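Local coordinates for protein PrgA (PDB 6Z9K) that provides surface exclusion against unwanted conjugation as a cell-wall-anchored protein, this piece being its CAP domain, which carries a bound magnesium ion, at residues Y142-G147 / K211-Y217; L76-T81 / L197-L201; I16-F22 / D86-L91. All coordinates share one frame; numbering follows the deposited sequence.

Contacts 1 and 2 lie in the core and share one antiparallel sheet: in contact 1 strand 144-148 pairs with strand 211-217, and in contact 2 helix 70-90 rests on strand 196-202, the other neighbour of 211-217. H213 and I215 of contact 1 bond through their backbones to S200 and G198 of contact 2. Contact 3 lies farther out, where the far end of the same helix 70-90 meets the loop 16-22, about 20 Å from contact 1, centre to centre. The chemistry changes accordingly: backbone ladder and histidine-carboxylate pair in contact 1, one direct serine bond amid aliphatic packing in contact 2, water bridges beside apolar packing in contact 3.

Contact 1: residues Y142-G147 / K211-Y217; sequences YYENLG and KIHIISY
E144 and H213 meet on the face of the sheet that also carries L146 and I215. CG of E144 is turned away from the backbone N (chi1 175°), which carries the extended chain across to the histidine and puts OE2 2.7 Å from H213 ND1. The N-H points almost straight at the oxygen, which sits in the imidazole plane, yet the N-H comes in from above the carboxylate plane, the two planes being 51° apart. L146 lies beside H213, pointing the same way, and lays CD1 over one ring face, 3.8 Å from the centroid, in a CH-pi contact. I215 folds CD1 back to 3.6 Å from E144 CB, so the methyl packs on the aliphatic stem of the glutamate.

Beneath these groups the strands form an antiparallel ladder. N145 faces I214 and G147 faces I212 in hydrogen-bonded pairs, with N145 N to I214 O at 2.8 Å. Beyond the last pair S216 N still reaches Y143 O at 3.1 Å, and a water links the amide ND2 of N145 to S216 OG and I214 O; ND2 also bonds S188, and S216 OG bonds K194.

L146, which packs on the ring, also belongs to the magnesium site with H185. H213 ND1 and H120 bond to separate oxygens of the E144 carboxylate, and S202 bonds H213 NE2, so the rotation of both buried groups is fixed.

Contact 2: residues L76-T81 / L197-L201; sequences LSVYTT and LGVSL
V199 drives its CG2 against T80, the two side chains reaching toward each other tip to tip. CG2 stands 3.5 Å from T80 CB, closer than carbon atoms usually sit, and 3.4 Å from T80 OG1. The polar OG1 tolerates the methyl because its proton is already used on L76 O one turn back, while T80 N reaches that carbonyl from the opposite face. T81 OG1 likewise donates to S77 O, which also accepts from T81 N, and T81 slides past L197, whose CD2 lies 3.3 Å from T81 OG1. Beta-branched valine suits the strand here: its other methyl, CG1, touches L76 CD2, the two side chains crossing at about a right angle, and L76 then faces L201 with CD2 3.9 Å from L201 CG.

The looser, polar side is at S77, where a single bound water sits in an otherwise buried contact. The serine hydroxyl, held anti to the carbonyl carbon (chi1 -76°), accepts from V199 N at 2.9 Å, and the water joins the same OG to V199 O. Around the contact, I167 of helix 160-176 packs on L76 and T80, and I103 of helix 100-112 on S77.

Helix 70-90 thus lies across an outer strand of the three-stranded sheet in the domain core. S77 OG takes V199 N and the water gives to V199 O, while the threonines meet hydrocarbon with their hydroxyls already bonded inside the helix.

Contact 3: residues I16-F22 / D86-L91; sequences INLPPKF and DVRKKL
F22 lays the CE2 corner of its ring against V87 in the last turn of helix 70-90 and L91 just beyond its end, crossing both at about a right angle. CE2 is 3.8 Å from L91 CD1 and 4.1 Å from V87 CG1. The ring gets there because its CG lies anti to the backbone nitrogen (chi1 -169°), and F176 of helix 160-176 meets it edge-to-face. V87 sits at the middle of the apolar patch: CG1 faces the phenylalanine, while CG2 touches L18 CD2 and, at 4.2 Å, I16 CB. A short branched residue suits this position, since its two methyls serve three neighbours.

L18 forks over the helix, and its other branch, CD1, lies 3.8 Å from K90 CD, where the lysine's extended chain supplies hydrocarbon before its charge begins. The segment 16-22 has no regular structure of its own and ends in a type II beta turn from P19 to F22, with K21 at the third position. This turn leads the N-terminal stretch toward helix 26-29, after crossing the C-terminal end of helix 70-90, with helix 160-176 also lining its apolar side.

Polar groups lie along the other margin and meet through water. One water accepts from I16 N and donates to D86 OD2; a second donates to I16 O and D86 OD2 and accepts from K90 NZ at 2.8 Å. A third joins K90 NZ to L18 N. The lysine also forms a salt bridge with E240, whereas its approach to D86 OD2, 3.9 Å from NZ, is long.

Contact 1: residues Y142-G147 / K211-Y217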
loop_
_atom_site.group_PDB
_atom_site.type_symbol
_atom_site.label_atom_id
_atom_site.label_comp_id
_atom_site.label_asym_id
_atom_site.label_seq_id
_atom_site.Cartn_x
_atom_site.Cartn_y
_atom_site.Cartn_z
ATOM N N TYR A 142 9.009 5.278 -10.767
ATOM C CA TYR A 142 8.138 4.147 -11.148
ATOM C C TYR A 142 8.129 3.094 -10.052
ATOM O O TYR A 142 7.786 1.958 -10.368
ATOM C CB TYR A 142 8.586 3.444 -12.424
ATOM C CG TYR A 142 8.678 4.371 -13.595
ATOM C CD1 TYR A 142 7.695 5.331 -13.818
ATOM C CD2 TYR A 142 9.734 4.270 -14.466
ATOM C CE1 TYR A 142 7.800 6.223 -14.886
ATOM C CE2 TYR A 142 9.801 5.096 -15.583
ATOM C CZ TYR A 142 8.865 6.106 -15.753
ATOM O OH TYR A 142 8.973 6.964 -16.828
ATOM N N TYR A 143 8.379 3.441 -8.801
ATOM C CA TYR A 143 8.421 2.453 -7.711
ATOM C C TYR A 143 7.414 2.755 -6.598
ATOM O O TYR A 143 7.020 1.821 -5.926
ATOM C CB TYR A 143 9.824 2.427 -7.109
ATOM C CG TYR A 143 10.857 1.807 -8.009
ATOM C CD1 TYR A 143 10.845 0.458 -8.280
ATOM C CD2 TYR A 143 11.860 2.589 -8.604
ATOM C CE1 TYR A 143 11.779 -0.129 -9.104
ATOM C CE2 TYR A 143 12.819 2.007 -9.411
ATOM C CZ TYR A 143 12.794 0.642 -9.651
ATOM O OH TYR A 143 13.730 0.057 -10.443
ATOM N N GLU A 144 7.106 4.045 -6.363
ATOM C CA GLU A 144 6.425 4.471 -5.130
ATOM C C GLU A 144 5.016 5.019 -5.362
ATOM O O GLU A 144 4.793 5.861 -6.254
ATOM C CB GLU A 144 7.311 5.531 -4.453
ATOM C CG GLU A 144 6.687 6.164 -3.226
ATOM C CD GLU A 144 7.634 7.155 -2.568
ATOM O OE1 GLU A 144 7.620 8.320 -2.964
ATOM O OE2 GLU A 144 8.415 6.670 -1.733
ATOM N N ASN A 145 4.084 4.597 -4.511
ATOM C CA ASN A 145 2.787 5.275 -4.249
ATOM C C ASN A 145 2.888 5.816 -2.820
ATOM O O ASN A 145 3.107 5.060 -1.903
ATOM C CB ASN A 145 1.626 4.317 -4.505
ATOM C CG ASN A 145 1.470 4.024 -5.977
ATOM O OD1 ASN A 145 0.960 4.869 -6.730
ATOM N ND2 ASN A 145 1.907 2.839 -6.412
ATOM N N LEU A 146 2.744 7.121 -2.674
ATOM C CA LEU A 146 3.032 7.799 -1.404
ATOM C C LEU A 146 1.738 8.350 -0.807
ATOM O O LEU A 146 1.011 9.029 -1.495
ATOM C CB LEU A 146 4.036 8.920 -1.717
ATOM C CG LEU A 146 4.602 9.742 -0.591
ATOM C CD1 LEU A 146 5.389 8.883 0.380
ATOM C CD2 LEU A 146 5.472 10.842 -1.186
ATOM N N GLY A 147 1.501 8.040 0.446
ATOM C CA GLY A 147 0.385 8.610 1.212
ATOM C C GLY A 147 0.870 9.544 2.273
ATOM O O GLY A 147 1.516 9.093 3.179
ATOM N N LYS A 211 4.702 9.848 6.490
ATOM C CA LYS A 211 4.388 9.264 5.183
ATOM C C LYS A 211 4.271 7.761 5.255
ATOM O O LYS A 211 4.887 7.118 6.125
ATOM C CB LYS A 211 5.549 9.528 4.232
ATOM C CG LYS A 211 5.742 10.993 3.897
ATOM C CD LYS A 211 7.087 11.146 3.191
ATOM C CE LYS A 211 7.449 12.576 3.022
ATOM N NZ LYS A 211 8.802 12.724 2.449
ATOM N N ILE A 212 3.468 7.282 4.312
ATOM C CA ILE A 212 3.410 5.836 3.986
ATOM C C ILE A 212 3.942 5.678 2.574
ATOM O O ILE A 212 3.383 6.268 1.638
ATOM C CB ILE A 212 1.970 5.330 4.065
ATOM C CG1 ILE A 212 1.343 5.644 5.431
ATOM C CG2 ILE A 212 1.975 3.836 3.690
ATOM C CD1 ILE A 212 -0.171 5.421 5.497
ATOM N N HIS A 213 4.950 4.834 2.411
ATOM C CA HIS A 213 5.573 4.540 1.099
ATOM C C HIS A 213 5.173 3.115 0.691
ATOM O O HIS A 213 5.611 2.172 1.347
ATOM C CB HIS A 213 7.121 4.624 1.186
ATOM C CG HIS A 213 7.689 5.895 1.748
ATOM N ND1 HIS A 213 8.287 6.858 0.944
ATOM C CD2 HIS A 213 7.832 6.340 3.021
ATOM C CE1 HIS A 213 8.712 7.863 1.712
ATOM N NE2 HIS A 213 8.452 7.565 2.983
ATOM N N ILE A 214 4.355 2.996 -0.345
ATOM C CA ILE A 214 4.041 1.680 -0.938
ATOM C C ILE A 214 4.938 1.507 -2.161
ATOM O O ILE A 214 4.823 2.233 -3.121
ATOM C CB ILE A 214 2.537 1.561 -1.256
ATOM C CG1 ILE A 214 1.697 1.693 0.019
ATOM C CG2 ILE A 214 2.297 0.233 -1.996
ATOM C CD1 ILE A 214 0.177 1.491 -0.177
ATOM N N ILE A 215 5.872 0.568 -2.052
ATOM C CA ILE A 215 6.913 0.266 -3.061
ATOM C C ILE A 215 6.540 -1.052 -3.759
ATOM O O ILE A 215 6.329 -2.044 -3.078
ATOM C CB ILE A 215 8.303 0.247 -2.409
ATOM C CG1 ILE A 215 8.573 1.531 -1.596
ATOM C CG2 ILE A 215 9.316 -0.005 -3.509
ATOM C CD1 ILE A 215 8.328 2.794 -2.320
ATOM N N SER A 216 6.340 -1.036 -5.062
ATOM C CA SER A 216 5.936 -2.291 -5.764
ATOM C C SER A 216 6.519 -2.318 -7.165
ATOM O O SER A 216 6.850 -1.270 -7.732
ATOM C CB SER A 216 4.439 -2.426 -5.762
ATOM O OG SER A 216 3.806 -1.334 -6.395
ATOM N N TYR A 217 6.739 -3.515 -7.699
ATOM C CA TYR A 217 7.477 -3.683 -8.964
ATOM C C TYR A 217 7.356 -5.137 -9.398
ATOM O O TYR A 217 6.925 -6.013 -8.592
ATOM C CB TYR A 217 8.965 -3.317 -8.750
ATOM C CG TYR A 217 9.581 -4.051 -7.587
ATOM C CD1 TYR A 217 10.103 -5.344 -7.694
ATOM C CD2 TYR A 217 9.629 -3.437 -6.320
ATOM C CE1 TYR A 217 10.606 -6.023 -6.587
ATOM C CE2 TYR A 217 10.080 -4.135 -5.211
ATOM C CZ TYR A 217 10.622 -5.403 -5.342
ATOM O OH TYR A 217 11.121 -6.119 -4.277
HETATM O O HOH W 1 7.662 -0.551 -10.433
HETATM O O HOH W 2 3.979 1.122 -5.544
#

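Contact 2: residues L76-T81 / L197-L201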
loop_
_atom_site.group_PDB
_atom_site.type_symbol
_atom_site.label_atom_id
_atom_site.label_comp_id
_atom_site.label_asym_id
_atom_site.label_seq_id
_atom_site.Cartn_x
_atom_site.Cartn_y
_atom_site.Cartn_z
ATOM N N LEU A 76 3.684 -5.212 8.604
ATOM C CA LEU A 76 3.186 -4.014 7.906
ATOM C C LEU A 76 3.062 -4.302 6.413
ATOM O O LEU A 76 2.018 -3.966 5.845
ATOM C CB LEU A 76 4.116 -2.845 8.181
ATOM C CG LEU A 76 3.569 -1.476 7.805
ATOM C CD1 LEU A 76 2.384 -1.104 8.683
ATOM C CD2 LEU A 76 4.670 -0.417 7.805
ATOM N N SER A 77 4.068 -4.929 5.820
ATOM C CA SER A 77 4.063 -5.238 4.371
ATOM C C SER A 77 3.028 -6.337 4.075
ATOM O O SER A 77 2.311 -6.187 3.081
ATOM C CB SER A 77 5.425 -5.651 3.899
ATOM O OG SER A 77 6.277 -4.511 3.775
ATOM N N VAL A 78 2.950 -7.344 4.926
ATOM C CA VAL A 78 2.015 -8.463 4.668
ATOM C C VAL A 78 0.596 -7.921 4.783
ATOM O O VAL A 78 -0.267 -8.285 3.950
ATOM C CB VAL A 78 2.256 -9.667 5.588
ATOM C CG1 VAL A 78 1.099 -10.632 5.464
ATOM C CG2 VAL A 78 3.575 -10.344 5.307
ATOM N N TYR A 79 0.299 -7.087 5.787
ATOM C CA TYR A 79 -1.063 -6.536 5.992
ATOM C C TYR A 79 -1.540 -5.820 4.731
ATOM O O TYR A 79 -2.623 -6.055 4.176
ATOM C CB TYR A 79 -1.050 -5.552 7.146
ATOM C CG TYR A 79 -2.289 -4.717 7.223
ATOM C CD1 TYR A 79 -3.468 -5.206 7.761
ATOM C CD2 TYR A 79 -2.313 -3.435 6.754
ATOM C CE1 TYR A 79 -4.611 -4.432 7.837
ATOM C CE2 TYR A 79 -3.446 -2.648 6.800
ATOM C CZ TYR A 79 -4.624 -3.138 7.332
ATOM O OH TYR A 79 -5.742 -2.343 7.431
ATOM N N THR A 80 -0.636 -4.999 4.191
ATOM C CA THR A 80 -0.945 -4.135 3.036
ATOM C C THR A 80 -1.072 -4.977 1.766
ATOM O O THR A 80 -2.015 -4.801 1.001
ATOM C CB THR A 80 0.155 -3.097 2.855
ATOM O OG1 THR A 80 0.396 -2.405 4.090
ATOM C CG2 THR A 80 -0.189 -2.131 1.742
ATOM N N THR A 81 -0.189 -5.944 1.624
ATOM C CA THR A 81 -0.138 -6.790 0.419
ATOM C C THR A 81 -1.380 -7.672 0.409
ATOM O O THR A 81 -1.933 -7.956 -0.676
ATOM C CB THR A 81 1.195 -7.528 0.316
ATOM O OG1 THR A 81 2.277 -6.574 0.375
ATOM C CG2 THR A 81 1.272 -8.242 -1.010
ATOM N N LEU A 197 5.936 -6.322 -3.218
ATOM C CA LEU A 197 5.547 -5.071 -2.525
ATOM C C LEU A 197 6.279 -5.002 -1.195
ATOM O O LEU A 197 6.442 -5.999 -0.509
ATOM C CB LEU A 197 4.022 -5.050 -2.355
ATOM C CG LEU A 197 3.451 -3.722 -1.870
ATOM C CD1 LEU A 197 2.031 -3.562 -2.363
ATOM C CD2 LEU A 197 3.448 -3.627 -0.360
ATOM N N GLY A 198 6.643 -3.776 -0.817
ATOM C CA GLY A 198 7.150 -3.460 0.522
ATOM C C GLY A 198 6.497 -2.163 0.975
ATOM O O GLY A 198 6.349 -1.256 0.125
ATOM N N VAL A 199 6.220 -2.020 2.259
ATOM C CA VAL A 199 5.647 -0.770 2.836
ATOM C C VAL A 199 6.618 -0.194 3.846
ATOM O O VAL A 199 7.046 -0.904 4.743
ATOM C CB VAL A 199 4.269 -1.021 3.490
ATOM C CG1 VAL A 199 3.691 0.274 4.042
ATOM C CG2 VAL A 199 3.316 -1.685 2.502
ATOM N N SER A 200 6.906 1.079 3.718
ATOM C CA SER A 200 7.715 1.753 4.739
ATOM C C SER A 200 7.030 3.050 5.160
ATOM O O SER A 200 6.021 3.468 4.582
ATOM C CB SER A 200 9.087 2.009 4.202
ATOM O OG SER A 200 9.000 2.717 2.967
ATOM N N LEU A 201 7.640 3.672 6.148
ATOM C CA LEU A 201 7.093 4.863 6.834
ATOM C C LEU A 201 8.254 5.844 7.033
ATOM O O LEU A 201 9.378 5.390 7.263
ATOM C CB LEU A 201 6.570 4.471 8.221
ATOM C CG LEU A 201 5.529 3.360 8.285
ATOM C CD1 LEU A 201 5.246 2.995 9.749
ATOM C CD2 LEU A 201 4.276 3.756 7.556
HETATM O O HOH W 3 7.788 -3.298 5.628
#

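Contact 3: residues I16-F22 / D86-L91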
loop_
_atom_site.group_PDB
_atom_site.type_symbol
_atom_site.label_atom_id
_atom_site.label_comp_id
_atom_site.label_asym_id
_atom_site.label_seq_id
_atom_site.Cartn_x
_atom_site.Cartn_y
_atom_site.Cartn_z
ATOM N N ILE A 16 -11.305 -4.760 0.938
ATOM C CA ILE A 16 -11.888 -3.592 0.256
ATOM C C ILE A 16 -13.110 -4.042 -0.523
ATOM O O ILE A 16 -13.037 -5.031 -1.299
ATOM C CB ILE A 16 -10.825 -2.882 -0.598
ATOM C CG1 ILE A 16 -9.710 -2.377 0.324
ATOM C CG2 ILE A 16 -11.450 -1.740 -1.380
ATOM C CD1 ILE A 16 -8.472 -2.068 -0.417
ATOM N N ASN A 17 -14.185 -3.319 -0.369
ATOM C CA ASN A 17 -15.454 -3.709 -1.044
ATOM C C ASN A 17 -15.488 -3.106 -2.445
ATOM O O ASN A 17 -15.403 -1.868 -2.565
ATOM C CB ASN A 17 -16.637 -3.228 -0.226
ATOM C CG ASN A 17 -16.632 -3.822 1.164
ATOM O OD1 ASN A 17 -16.582 -5.049 1.284
ATOM N ND2 ASN A 17 -16.624 -2.974 2.187
ATOM N N LEU A 18 -15.528 -3.941 -3.482
ATOM C CA LEU A 18 -15.434 -3.404 -4.847
ATOM C C LEU A 18 -16.831 -3.061 -5.307
ATOM O O LEU A 18 -17.796 -3.803 -5.110
ATOM C CB LEU A 18 -14.779 -4.381 -5.819
ATOM C CG LEU A 18 -13.371 -4.807 -5.439
ATOM C CD1 LEU A 18 -12.789 -5.709 -6.511
ATOM C CD2 LEU A 18 -12.479 -3.617 -5.187
ATOM N N PRO A 19 -16.966 -1.928 -6.005
ATOM C CA PRO A 19 -18.253 -1.528 -6.570
ATOM C C PRO A 19 -18.493 -2.216 -7.901
ATOM O O PRO A 19 -17.550 -2.691 -8.553
ATOM C CB PRO A 19 -18.042 -0.033 -6.817
ATOM C CG PRO A 19 -16.585 0.066 -7.159
ATOM C CD PRO A 19 -15.908 -0.932 -6.237
ATOM N N PRO A 20 -19.752 -2.264 -8.373
ATOM C CA PRO A 20 -20.009 -2.715 -9.734
ATOM C C PRO A 20 -19.270 -1.876 -10.766
ATOM O O PRO A 20 -19.062 -0.670 -10.542
ATOM C CB PRO A 20 -21.533 -2.546 -9.892
ATOM C CG PRO A 20 -22.064 -2.493 -8.482
ATOM C CD PRO A 20 -20.962 -1.789 -7.698
ATOM N N LYS A 21 -18.818 -2.527 -11.833
ATOM C CA LYS A 21 -18.121 -1.913 -12.982
ATOM C C LYS A 21 -16.708 -1.502 -12.634
ATOM O O LYS A 21 -16.041 -0.932 -13.480
ATOM C CB LYS A 21 -18.872 -0.705 -13.548
ATOM C CG LYS A 21 -20.310 -1.013 -13.872
ATOM C CD LYS A 21 -20.921 0.130 -14.611
ATOM C CE LYS A 21 -22.410 0.023 -14.641
ATOM N NZ LYS A 21 -23.048 1.168 -15.329
ATOM N N PHE A 22 -16.158 -1.974 -11.527
ATOM C CA PHE A 22 -14.745 -1.695 -11.215
ATOM C C PHE A 22 -13.815 -2.420 -12.183
ATOM O O PHE A 22 -14.105 -3.546 -12.593
ATOM C CB PHE A 22 -14.432 -2.064 -9.767
ATOM C CG PHE A 22 -13.072 -1.562 -9.318
ATOM C CD1 PHE A 22 -12.814 -0.203 -9.217
ATOM C CD2 PHE A 22 -12.046 -2.434 -8.998
ATOM C CE1 PHE A 22 -11.585 0.264 -8.765
ATOM C CE2 PHE A 22 -10.793 -1.960 -8.626
ATOM C CZ PHE A 22 -10.593 -0.621 -8.466
ATOM N N ASP A 86 -6.042 -9.012 -2.589
ATOM C CA ASP A 86 -7.473 -9.395 -2.610
ATOM C C ASP A 86 -8.102 -8.721 -3.840
ATOM O O ASP A 86 -8.829 -9.376 -4.579
ATOM C CB ASP A 86 -8.098 -9.078 -1.265
ATOM C CG ASP A 86 -9.593 -9.335 -1.180
ATOM O OD1 ASP A 86 -9.954 -10.491 -1.321
ATOM O OD2 ASP A 86 -10.363 -8.368 -0.978
ATOM N N VAL A 87 -7.841 -7.441 -4.054
ATOM C CA VAL A 87 -8.400 -6.692 -5.196
ATOM C C VAL A 87 -7.762 -7.242 -6.468
ATOM O O VAL A 87 -8.438 -7.536 -7.447
ATOM C CB VAL A 87 -8.119 -5.198 -5.015
ATOM C CG1 VAL A 87 -8.524 -4.380 -6.205
ATOM C CG2 VAL A 87 -8.793 -4.694 -3.762
ATOM N N ARG A 88 -6.435 -7.391 -6.476
ATOM C CA ARG A 88 -5.723 -7.817 -7.709
ATOM C C ARG A 88 -6.226 -9.199 -8.144
ATOM O O ARG A 88 -6.467 -9.391 -9.375
ATOM C CB ARG A 88 -4.220 -7.804 -7.459
ATOM C CG ARG A 88 -3.677 -6.388 -7.413
ATOM C CD ARG A 88 -2.185 -6.327 -7.203
ATOM N NE ARG A 88 -1.404 -6.900 -8.299
ATOM C CZ ARG A 88 -0.934 -6.255 -9.351
ATOM N NH1 ARG A 88 -1.008 -4.936 -9.460
ATOM N NH2 ARG A 88 -0.354 -6.949 -10.307
ATOM N N LYS A 89 -6.429 -10.128 -7.208
ATOM C CA LYS A 89 -6.889 -11.484 -7.539
ATOM C C LYS A 89 -8.307 -11.374 -8.138
ATOM O O LYS A 89 -8.601 -12.069 -9.166
ATOM C CB LYS A 89 -6.886 -12.389 -6.307
ATOM C CG LYS A 89 -7.271 -13.831 -6.633
ATOM C CD LYS A 89 -7.056 -14.731 -5.469
ATOM C CE LYS A 89 -7.136 -16.185 -5.879
ATOM N NZ LYS A 89 -7.160 -17.063 -4.679
ATOM N N LYS A 90 -9.156 -10.511 -7.614
ATOM C CA LYS A 90 -10.538 -10.422 -8.172
ATOM C C LYS A 90 -10.460 -9.945 -9.621
ATOM O O LYS A 90 -11.314 -10.364 -10.418
ATOM C CB LYS A 90 -11.405 -9.496 -7.333
ATOM C CG LYS A 90 -11.785 -10.139 -6.003
ATOM C CD LYS A 90 -12.502 -9.220 -5.066
ATOM C CE LYS A 90 -12.978 -9.931 -3.803
ATOM N NZ LYS A 90 -13.661 -8.958 -2.905
ATOM N N LEU A 91 -9.453 -9.138 -9.949
ATOM C CA LEU A 91 -9.303 -8.551 -11.306
ATOM C C LEU A 91 -8.396 -9.430 -12.180
ATOM O O LEU A 91 -8.155 -9.056 -13.337
ATOM C CB LEU A 91 -8.792 -7.106 -11.217
ATOM C CG LEU A 91 -9.721 -6.069 -10.607
ATOM C CD1 LEU A 91 -9.090 -4.695 -10.591
ATOM C CD2 LEU A 91 -11.065 -6.016 -11.308
HETATM O O HOH W 4 -9.132 -6.130 -0.134
HETATM O O HOH W 5 -11.731 -6.918 -2.536
HETATM O O HOH W 6 -15.799 -6.809 -3.225
#